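PDB 4FVA: 5'-tyrosyl-DNA phosphodiesterase from Caenorhabditis elegans, which belongs to the endonuclease/exonuclease/phosphatase family, with a DNase I-like fold of two packed beta-sheets and a bound magnesium ion. Local coordinates for residues A[87-92]-A[118-123]. Numbering follows the deposited sequence.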
loop_
_atom_site.group_PDB
_atom_site.type_symbol
_atom_site.label_atom_id
_atom_site.label_comp_id
_atom_site.label_asym_id
_atom_site.label_seq_id
_atom_site.Cartn_x
_atom_site.Cartn_y
_atom_site.Cartn_z
ATOM N N LYS A 87 12.155 2.671 12.971
ATOM C CA LYS A 87 13.571 3.045 13.001
ATOM C C LYS A 87 14.458 1.837 13.275
ATOM O O LYS A 87 15.672 1.891 13.075
ATOM C CB LYS A 87 13.834 4.162 14.013
ATOM C CG LYS A 87 13.351 5.506 13.518
ATOM C CD LYS A 87 13.130 6.473 14.641
ATOM C CE LYS A 87 12.892 7.863 14.078
ATOM N NZ LYS A 87 13.928 8.188 13.063
ATOM N N MET A 88 13.839 0.749 13.730
ATOM C CA MET A 88 14.550 -0.507 13.964
ATOM C C MET A 88 14.760 -1.316 12.681
ATOM O O MET A 88 15.507 -2.303 12.671
ATOM C CB MET A 88 13.825 -1.353 15.010
ATOM C CG MET A 88 14.298 -1.130 16.434
ATOM S SD MET A 88 13.349 -2.140 17.601
ATOM C CE MET A 88 12.598 -3.350 16.508
ATOM N N PHE A 89 14.072 -0.923 11.614
ATOM C CA PHE A 89 14.249 -1.575 10.321
ATOM C C PHE A 89 15.625 -1.178 9.774
ATOM O O PHE A 89 15.913 0.003 9.579
ATOM C CB PHE A 89 13.117 -1.137 9.384
ATOM C CG PHE A 89 12.959 -1.984 8.153
ATOM C CD1 PHE A 89 13.758 -1.787 7.042
ATOM C CD2 PHE A 89 11.998 -2.979 8.113
ATOM C CE1 PHE A 89 13.595 -2.551 5.894
ATOM C CE2 PHE A 89 11.825 -3.767 6.964
ATOM C CZ PHE A 89 12.621 -3.552 5.856
ATOM N N ASP A 90 16.475 -2.170 9.538
ATOM C CA ASP A 90 17.811 -1.926 9.004
ATOM C C ASP A 90 17.746 -2.006 7.485
ATOM O O ASP A 90 17.572 -3.090 6.922
ATOM C CB ASP A 90 18.800 -2.950 9.581
ATOM C CG ASP A 90 20.255 -2.657 9.204
ATOM O OD1 ASP A 90 20.605 -1.478 8.956
ATOM O OD2 ASP A 90 21.059 -3.614 9.192
ATOM N N VAL A 91 17.874 -0.858 6.822
ATOM C CA VAL A 91 17.716 -0.794 5.370
ATOM C C VAL A 91 19.003 -1.244 4.676
ATOM O O VAL A 91 20.097 -0.797 5.031
ATOM C CB VAL A 91 17.332 0.629 4.872
ATOM C CG1 VAL A 91 17.282 0.691 3.327
ATOM C CG2 VAL A 91 15.990 1.102 5.484
ATOM N N GLU A 92 18.866 -2.153 3.714
ATOM C CA GLU A 92 20.008 -2.609 2.922
ATOM C C GLU A 92 19.994 -1.975 1.517
ATOM O O GLU A 92 21.036 -1.570 1.000
ATOM C CB GLU A 92 20.026 -4.135 2.815
ATOM C CG GLU A 92 21.223 -4.674 2.040
ATOM C CD GLU A 92 22.535 -4.541 2.812
ATOM O OE1 GLU A 92 22.536 -4.785 4.042
ATOM O OE2 GLU A 92 23.562 -4.186 2.191
ATOM N N LEU A 118 15.154 -11.088 10.819
ATOM C CA LEU A 118 14.342 -11.506 9.689
ATOM C C LEU A 118 14.506 -10.607 8.468
ATOM O O LEU A 118 14.327 -9.388 8.537
ATOM C CB LEU A 118 12.881 -11.584 10.123
ATOM C CG LEU A 118 11.937 -12.234 9.131
ATOM C CD1 LEU A 118 12.617 -13.468 8.593
ATOM C CD2 LEU A 118 10.666 -12.629 9.860
ATOM N N LYS A 119 14.890 -11.225 7.355
ATOM C CA LYS A 119 15.031 -10.524 6.088
ATOM C C LYS A 119 13.647 -10.117 5.612
ATOM O O LYS A 119 12.715 -10.924 5.662
ATOM C CB LYS A 119 15.705 -11.425 5.056
ATOM C CG LYS A 119 16.123 -10.718 3.792
ATOM C CD LYS A 119 17.403 -9.903 4.019
ATOM C CE LYS A 119 17.927 -9.292 2.727
ATOM N NZ LYS A 119 19.221 -8.590 2.940
ATOM N N VAL A 120 13.502 -8.865 5.176
ATOM C CA VAL A 120 12.202 -8.362 4.736
ATOM C C VAL A 120 12.332 -7.597 3.433
ATOM O O VAL A 120 13.187 -6.723 3.323
ATOM C CB VAL A 120 11.569 -7.419 5.780
ATOM C CG1 VAL A 120 10.203 -6.968 5.304
ATOM C CG2 VAL A 120 11.467 -8.106 7.128
ATOM N N PHE A 121 11.504 -7.943 2.449
ATOM C CA PHE A 121 11.394 -7.174 1.205
ATOM C C PHE A 121 10.035 -6.490 1.157
ATOM O O PHE A 121 9.001 -7.129 1.376
ATOM C CB PHE A 121 11.586 -8.068 -0.031
ATOM C CG PHE A 121 13.001 -8.560 -0.216
ATOM C CD1 PHE A 121 13.473 -9.653 0.503
ATOM C CD2 PHE A 121 13.847 -7.940 -1.143
ATOM C CE1 PHE A 121 14.792 -10.113 0.325
ATOM C CE2 PHE A 121 15.149 -8.388 -1.338
ATOM C CZ PHE A 121 15.625 -9.479 -0.597
ATOM N N LEU A 122 10.046 -5.190 0.877
ATOM C CA LEU A 122 8.827 -4.398 0.800
ATOM C C LEU A 122 8.717 -3.877 -0.618
ATOM O O LEU A 122 9.618 -3.177 -1.085
ATOM C CB LEU A 122 8.885 -3.220 1.781
ATOM C CG LEU A 122 9.129 -3.592 3.252
ATOM C CD1 LEU A 122 9.161 -2.363 4.168
ATOM C CD2 LEU A 122 8.061 -4.583 3.690
ATOM N N LEU A 123 7.623 -4.215 -1.294
ATOM C CA LEU A 123 7.383 -3.765 -2.661
ATOM C C LEU A 123 6.055 -3.012 -2.750
ATOM O O LEU A 123 4.986 -3.595 -2.563
ATOM C CB LEU A 123 7.386 -4.953 -3.623
ATOM C CG LEU A 123 8.682 -5.775 -3.712
ATOM C CD1 LEU A 123 8.785 -6.804 -2.586
ATOM C CD2 LEU A 123 8.787 -6.443 -5.076
#
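The ring of F89 reaches V120 and L122, which rise from the same side of strand 118-126. Its CE2 lies 3.8 Å from V120 CB. V120 CG1 sits at the ring edge, in plane, 4.0 Å from F89 CE2. The far end of the ring also meets L122, with F89 CZ 4.0 Å from L122 CD1. CG of F89 is anti to the backbone N (chi1 -165°), and the ring reaches V120 although F89 CA and V120 CA are 9.0 Å apart. F89, V120 and L122 meet through carbon atoms alone, and all three are buried. Farther along, E92 OE1 is 5.2 Å from K119 NZ, so any attraction is probably modest. K119 instead forms a salt bridge with E112.

This is packing across a middle strand within one sheet of the DNase I-like fold. Strand 107-115 lies between strands 90-98 and 118-126 and pairs antiparallel with both. F89 comes from the turn leading into strand 90-98. Backbone hydrogen bonds join D90 to S114, E92 to E112 and V120 to G113. I115 touches both F89 and V120. On its other edge, strand 118-126 runs parallel to strand 159-163, where F161 packs on L122. Helix 134-154 covers the opposite side, against F121 and L123.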